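Local coordinates for protein CptN Toxin (Eubacterium rectale DSM 17629, PDB 4RMO) that probably acts as an RNA-cleaving toxin of a type III toxin-antitoxin system, held in check by its bound pseudoknot RNA antitoxin and linked to bacteriophage resistance, at residues K23-C35 / W46-K58. Numbering follows the deposited sequence.
With nucleotides of chain B.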
# COMPACT_ATOMS: atom_id res chain seq x y z
N LYS A 23 -13.34 30.43 5.30
CA LYS A 23 -12.75 30.61 6.64
C LYS A 23 -11.87 31.87 6.63
O LYS A 23 -10.99 32.03 5.79
CB LYS A 23 -11.91 29.41 7.03
CG LYS A 23 -12.68 28.21 7.54
CD LYS A 23 -13.79 28.41 8.51
CE LYS A 23 -13.29 28.21 9.86
NZ LYS A 23 -14.39 28.16 10.81
N GLY A 24 -12.07 32.73 7.61
CA GLY A 24 -11.35 34.03 7.65
C GLY A 24 -9.85 33.84 7.69
O GLY A 24 -9.34 33.02 8.49
N ASN A 25 -9.14 34.64 6.92
CA ASN A 25 -7.71 34.53 6.81
C ASN A 25 -6.95 35.03 8.03
O ASN A 25 -5.72 34.83 8.14
CB ASN A 25 -7.28 35.32 5.56
CG ASN A 25 -5.99 34.85 5.01
OD1 ASN A 25 -5.16 35.66 4.51
ND2 ASN A 25 -5.78 33.58 5.06
N LYS A 26 -7.64 35.73 8.94
CA LYS A 26 -6.96 36.28 10.10
C LYS A 26 -5.69 37.07 9.70
O LYS A 26 -4.60 36.92 10.30
CB LYS A 26 -6.62 35.18 11.09
CG LYS A 26 -7.85 34.38 11.49
CD LYS A 26 -8.93 35.22 12.11
CE LYS A 26 -9.97 34.36 12.83
NZ LYS A 26 -11.19 35.14 13.15
N LYS A 27 -5.87 37.96 8.74
CA LYS A 27 -4.81 38.98 8.43
C LYS A 27 -3.52 38.29 8.12
O LYS A 27 -2.47 38.62 8.69
CB LYS A 27 -4.68 39.92 9.58
CG LYS A 27 -6.02 40.56 9.90
CD LYS A 27 -5.96 41.38 11.16
CE LYS A 27 -7.21 42.32 11.34
NZ LYS A 27 -7.88 43.00 10.18
N GLN A 28 -3.62 37.29 7.23
CA GLN A 28 -2.45 36.54 6.78
C GLN A 28 -1.76 35.69 7.85
O GLN A 28 -0.56 35.51 7.84
CB GLN A 28 -1.49 37.48 6.04
CG GLN A 28 -2.17 38.07 4.81
CD GLN A 28 -1.45 39.21 4.07
OE1 GLN A 28 -1.91 39.64 2.99
NE2 GLN A 28 -0.29 39.64 4.61
N ASN A 29 -2.57 35.13 8.76
CA ASN A 29 -2.05 34.21 9.74
C ASN A 29 -2.63 32.77 9.70
O ASN A 29 -2.12 31.90 10.41
CB ASN A 29 -2.28 34.80 11.14
CG ASN A 29 -1.45 36.04 11.41
OD1 ASN A 29 -1.94 37.16 11.31
ND2 ASN A 29 -0.20 35.84 11.65
N ARG A 30 -3.68 32.50 8.94
CA ARG A 30 -4.21 31.16 8.88
C ARG A 30 -3.42 30.32 7.88
O ARG A 30 -3.39 30.63 6.69
CB ARG A 30 -5.67 31.13 8.45
CG ARG A 30 -6.26 29.70 8.62
CD ARG A 30 -7.65 29.51 8.09
NE ARG A 30 -8.56 30.37 8.80
CZ ARG A 30 -9.11 30.11 9.97
NH1 ARG A 30 -8.87 28.97 10.63
NH2 ARG A 30 -9.95 30.99 10.47
N PRO A 31 -2.79 29.23 8.34
CA PRO A 31 -2.14 28.36 7.37
C PRO A 31 -3.15 27.67 6.47
O PRO A 31 -4.20 27.26 6.93
CB PRO A 31 -1.41 27.33 8.26
CG PRO A 31 -2.16 27.29 9.53
CD PRO A 31 -2.69 28.69 9.72
N HIS A 32 -2.81 27.52 5.19
CA HIS A 32 -3.62 26.81 4.24
C HIS A 32 -2.79 25.73 3.59
O HIS A 32 -1.61 25.93 3.28
CB HIS A 32 -4.14 27.74 3.15
CG HIS A 32 -5.26 28.63 3.56
ND1 HIS A 32 -5.06 29.80 4.27
CD2 HIS A 32 -6.59 28.53 3.36
CE1 HIS A 32 -6.22 30.37 4.51
NE2 HIS A 32 -7.17 29.63 3.96
N TYR A 33 -3.41 24.59 3.30
CA TYR A 33 -2.72 23.45 2.74
C TYR A 33 -3.00 23.35 1.24
O TYR A 33 -4.14 23.33 0.80
CB TYR A 33 -3.25 22.18 3.43
CG TYR A 33 -2.70 20.84 2.93
CD1 TYR A 33 -1.41 20.48 3.22
CD2 TYR A 33 -3.48 19.95 2.22
CE1 TYR A 33 -0.89 19.28 2.81
CE2 TYR A 33 -3.01 18.71 1.84
CZ TYR A 33 -1.69 18.39 2.12
OH TYR A 33 -1.15 17.19 1.71
N TYR A 34 -1.94 23.20 0.46
CA TYR A 34 -2.07 23.02 -0.97
C TYR A 34 -2.25 21.53 -1.28
O TYR A 34 -1.30 20.76 -1.22
CB TYR A 34 -0.83 23.54 -1.68
CG TYR A 34 -0.76 23.14 -3.16
CD1 TYR A 34 -1.90 23.05 -3.94
CD2 TYR A 34 0.46 22.88 -3.76
CE1 TYR A 34 -1.83 22.69 -5.29
CE2 TYR A 34 0.55 22.54 -5.10
CZ TYR A 34 -0.60 22.43 -5.86
OH TYR A 34 -0.52 22.06 -7.20
N CYS A 35 -3.47 21.15 -1.64
CA CYS A 35 -3.82 19.77 -1.88
C CYS A 35 -3.52 19.20 -3.27
O CYS A 35 -2.83 18.19 -3.40
CB CYS A 35 -5.29 19.63 -1.58
SG CYS A 35 -5.63 17.91 -1.35
N TRP A 46 -6.06 23.86 -5.49
CA TRP A 46 -7.08 23.64 -4.50
C TRP A 46 -6.43 23.67 -3.12
O TRP A 46 -5.44 22.97 -2.85
CB TRP A 46 -7.83 22.35 -4.74
CG TRP A 46 -8.72 22.49 -5.90
CD1 TRP A 46 -8.44 22.16 -7.20
CD2 TRP A 46 -10.03 23.04 -5.90
NE1 TRP A 46 -9.51 22.51 -8.01
CE2 TRP A 46 -10.50 23.04 -7.23
CE3 TRP A 46 -10.86 23.56 -4.90
CZ2 TRP A 46 -11.76 23.51 -7.58
CZ3 TRP A 46 -12.12 24.01 -5.24
CH2 TRP A 46 -12.57 23.97 -6.57
N MSE A 47 -6.97 24.51 -2.26
CA MSE A 47 -6.41 24.73 -0.94
C MSE A 47 -7.39 24.31 0.10
O MSE A 47 -8.58 24.38 -0.08
CB MSE A 47 -6.18 26.21 -0.67
CG MSE A 47 -5.51 26.93 -1.80
SE MSE A 47 -3.65 26.29 -1.96
CE MSE A 47 -2.84 26.79 -0.24
N ILE A 48 -6.86 23.94 1.27
CA ILE A 48 -7.67 23.59 2.43
C ILE A 48 -7.23 24.41 3.63
O ILE A 48 -6.08 24.39 4.05
CB ILE A 48 -7.50 22.10 2.76
CG1 ILE A 48 -7.86 21.25 1.52
CG2 ILE A 48 -8.35 21.70 3.94
CD1 ILE A 48 -7.56 19.78 1.70
N PRO A 49 -8.18 25.13 4.24
CA PRO A 49 -7.83 25.90 5.39
C PRO A 49 -7.69 25.04 6.65
O PRO A 49 -8.43 24.10 6.78
CB PRO A 49 -9.06 26.83 5.55
CG PRO A 49 -10.19 26.06 5.00
CD PRO A 49 -9.59 25.25 3.87
N LEU A 50 -6.81 25.41 7.58
CA LEU A 50 -6.70 24.74 8.85
C LEU A 50 -7.26 25.53 10.02
O LEU A 50 -7.29 26.76 9.99
CB LEU A 50 -5.25 24.43 9.18
CG LEU A 50 -4.35 23.70 8.20
CD1 LEU A 50 -3.16 23.10 8.96
CD2 LEU A 50 -5.03 22.64 7.37
N SER A 51 -7.67 24.80 11.05
CA SER A 51 -8.05 25.37 12.30
C SER A 51 -7.40 24.54 13.43
O SER A 51 -7.28 23.33 13.33
CB SER A 51 -9.53 25.38 12.42
OG SER A 51 -9.95 25.69 13.76
N SER A 52 -7.04 25.18 14.53
CA SER A 52 -6.58 24.45 15.73
C SER A 52 -7.67 24.23 16.76
O SER A 52 -7.36 23.91 17.90
CB SER A 52 -5.37 25.16 16.34
OG SER A 52 -5.67 26.48 16.67
N ARG A 53 -8.94 24.46 16.43
CA ARG A 53 -10.03 24.29 17.39
C ARG A 53 -10.45 22.82 17.44
O ARG A 53 -11.50 22.45 16.93
CB ARG A 53 -11.21 25.18 17.04
CG ARG A 53 -10.81 26.64 17.10
CD ARG A 53 -11.91 27.66 17.01
NE ARG A 53 -11.36 28.97 17.28
CZ ARG A 53 -12.05 29.94 17.83
NH1 ARG A 53 -13.34 29.76 18.13
NH2 ARG A 53 -11.44 31.07 18.09
N ILE A 54 -9.59 22.00 18.03
CA ILE A 54 -9.69 20.57 17.92
C ILE A 54 -10.94 20.07 18.65
O ILE A 54 -11.59 19.17 18.15
CB ILE A 54 -8.42 19.90 18.48
CG1 ILE A 54 -7.14 20.38 17.76
CG2 ILE A 54 -8.50 18.39 18.36
CD1 ILE A 54 -7.24 20.33 16.25
N ASP A 55 -11.25 20.66 19.80
CA ASP A 55 -12.44 20.31 20.58
C ASP A 55 -13.68 20.48 19.70
O ASP A 55 -14.52 19.57 19.65
CB ASP A 55 -12.54 21.09 21.92
CG ASP A 55 -11.46 20.67 22.94
OD1 ASP A 55 -10.99 19.53 22.91
OD2 ASP A 55 -11.07 21.48 23.78
N LYS A 56 -13.75 21.57 18.93
CA LYS A 56 -14.90 21.78 18.08
C LYS A 56 -14.94 20.75 16.94
O LYS A 56 -15.98 20.13 16.67
CB LYS A 56 -14.92 23.19 17.49
CG LYS A 56 -15.99 23.37 16.40
CD LYS A 56 -16.05 24.80 15.90
CE LYS A 56 -16.89 24.86 14.62
NZ LYS A 56 -16.99 26.19 14.07
N TYR A 57 -13.81 20.58 16.25
CA TYR A 57 -13.81 19.77 15.04
C TYR A 57 -13.85 18.27 15.29
O TYR A 57 -14.37 17.53 14.46
CB TYR A 57 -12.71 20.23 14.08
CG TYR A 57 -13.13 21.59 13.48
CD1 TYR A 57 -14.12 21.66 12.54
CD2 TYR A 57 -12.62 22.79 13.97
CE1 TYR A 57 -14.59 22.89 12.06
CE2 TYR A 57 -13.09 24.02 13.51
CZ TYR A 57 -14.07 24.06 12.52
OH TYR A 57 -14.54 25.26 12.03
N LYS A 58 -13.36 17.84 16.44
CA LYS A 58 -13.51 16.44 16.89
C LYS A 58 -14.97 16.05 17.02
O LYS A 58 -15.33 14.95 16.65
CB LYS A 58 -12.82 16.17 18.23
CG LYS A 58 -11.37 15.71 18.05
CD LYS A 58 -10.68 15.43 19.41
CE LYS A 58 -9.30 14.76 19.53
NZ LYS A 58 -8.89 13.82 18.45
O5' A B 1 -11.80 30.38 12.48
C5' A B 1 -11.63 30.96 13.81
C4' A B 1 -12.83 31.78 14.24
O4' A B 1 -12.97 32.94 13.39
C3' A B 1 -14.19 31.10 14.17
O3' A B 1 -14.40 30.30 15.32
C2' A B 1 -15.13 32.28 14.10
O2' A B 1 -15.29 32.90 15.35
C1' A B 1 -14.35 33.22 13.18
N9 A B 1 -14.63 33.04 11.76
C8 A B 1 -13.80 32.50 10.81
N7 A B 1 -14.32 32.49 9.60
C5 A B 1 -15.56 33.09 9.77
C6 A B 1 -16.61 33.35 8.87
N6 A B 1 -16.56 33.06 7.58
N1 A B 1 -17.72 33.95 9.36
C2 A B 1 -17.76 34.23 10.67
N3 A B 1 -16.85 34.01 11.62
C4 A B 1 -15.76 33.43 11.10
P A B 2 -15.29 28.96 15.23
OP1 A B 2 -15.27 28.37 16.56
OP2 A B 2 -14.82 28.17 14.06
O5' A B 2 -16.73 29.49 14.84
C5' A B 2 -17.49 30.30 15.77
C4' A B 2 -18.69 30.86 15.06
O4' A B 2 -18.25 31.65 13.91
C3' A B 2 -19.65 29.84 14.44
O3' A B 2 -20.61 29.30 15.33
C2' A B 2 -20.35 30.67 13.38
O2' A B 2 -21.29 31.55 13.94
C1' A B 2 -19.20 31.51 12.85
N9 A B 2 -18.53 30.88 11.73
C8 A B 2 -17.33 30.22 11.71
N7 A B 2 -16.97 29.81 10.51
C5 A B 2 -17.97 30.29 9.69
C6 A B 2 -18.17 30.21 8.30
N6 A B 2 -17.33 29.59 7.47
N1 A B 2 -19.28 30.80 7.79
C2 A B 2 -20.12 31.41 8.63
N3 A B 2 -20.04 31.56 9.95
C4 A B 2 -18.92 30.97 10.42
P G B 3 -20.85 27.70 15.39
OP1 G B 3 -21.71 27.43 16.52
OP2 G B 3 -19.53 26.99 15.30
O5' G B 3 -21.53 27.40 13.99
C5' G B 3 -22.76 28.01 13.61
C4' G B 3 -22.96 27.85 12.12
O4' G B 3 -21.87 28.52 11.43
C3' G B 3 -22.93 26.43 11.59
O3' G B 3 -24.22 25.81 11.63
C2' G B 3 -22.51 26.64 10.15
O2' G B 3 -23.57 26.99 9.29
C1' G B 3 -21.49 27.77 10.29
N9 G B 3 -20.13 27.28 10.49
C8 G B 3 -19.51 27.01 11.68
N7 G B 3 -18.31 26.53 11.54
C5 G B 3 -18.11 26.50 10.17
C6 G B 3 -16.99 26.08 9.42
O6 G B 3 -15.90 25.69 9.83
N1 G B 3 -17.21 26.22 8.05
C2 G B 3 -18.38 26.66 7.48
N2 G B 3 -18.41 26.69 6.14
N3 G B 3 -19.43 27.05 8.17
C4 G B 3 -19.22 26.96 9.50
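P49 is the bump around which this contact is shaped: its CB sits in a hollow walled by the stem of K23, CD of R30 and the imidazole of H32, with CB 3.7 Å from CD2 of H32. Farther along the same face, the chain of M47, a selenomethionine, bends at chi2 and chi3 and folds back over strand 32-35. Its CE drops onto CB of H32, while SE, 3.9 Å from CB of Y34, makes an oblique Met-aromatic contact with the Y34 ring. On the other face, CD1 of I48 presses on both the edge of the Y33 ring and CB of C35; L50 closes the row, its CB against CG of P31 and its CD2 against CB of Y33. These strands form a beta hairpin in the antiparallel sheet: Y33 and I48 are a hydrogen-bonded pair, flanked by the non-hydrogen-bonded pairs H32-P49 and Y34-M47. Helix 116-134 covers the Y33 face, where E123 binds the Y33 hydroxyl, and F14 of helix 11-17 touches H32. Beyond the strands, R30 knits loop to strand. With CG anti to the backbone N (chi1 -171°) and a bend at chi3, its guanidinium grips G24 O side-on through NE and NH2, and its NH1 donates to L50 O, which lies in the guanidinium plane (2.8 Å, 162°). K23 CB lies over one guanidinium face; NH2 also reaches O5' of A1 of chain B at 2.8 Å. The cleft between the two segments holds A1, A2 and G3 of the RNA, chain B: G24 N binds A1 N7 at 3.0 Å, K23 NZ bridges A2 N7 and G3 O6, and Y57 OH donates to G3 O6 at 2.6 Å. Alongside, the extended chain of K56 puts NZ in hydrogen bonds to OP2 of A2 and to N7 and OP2 of G3, and R53 NH1 bonds to A2 OP1.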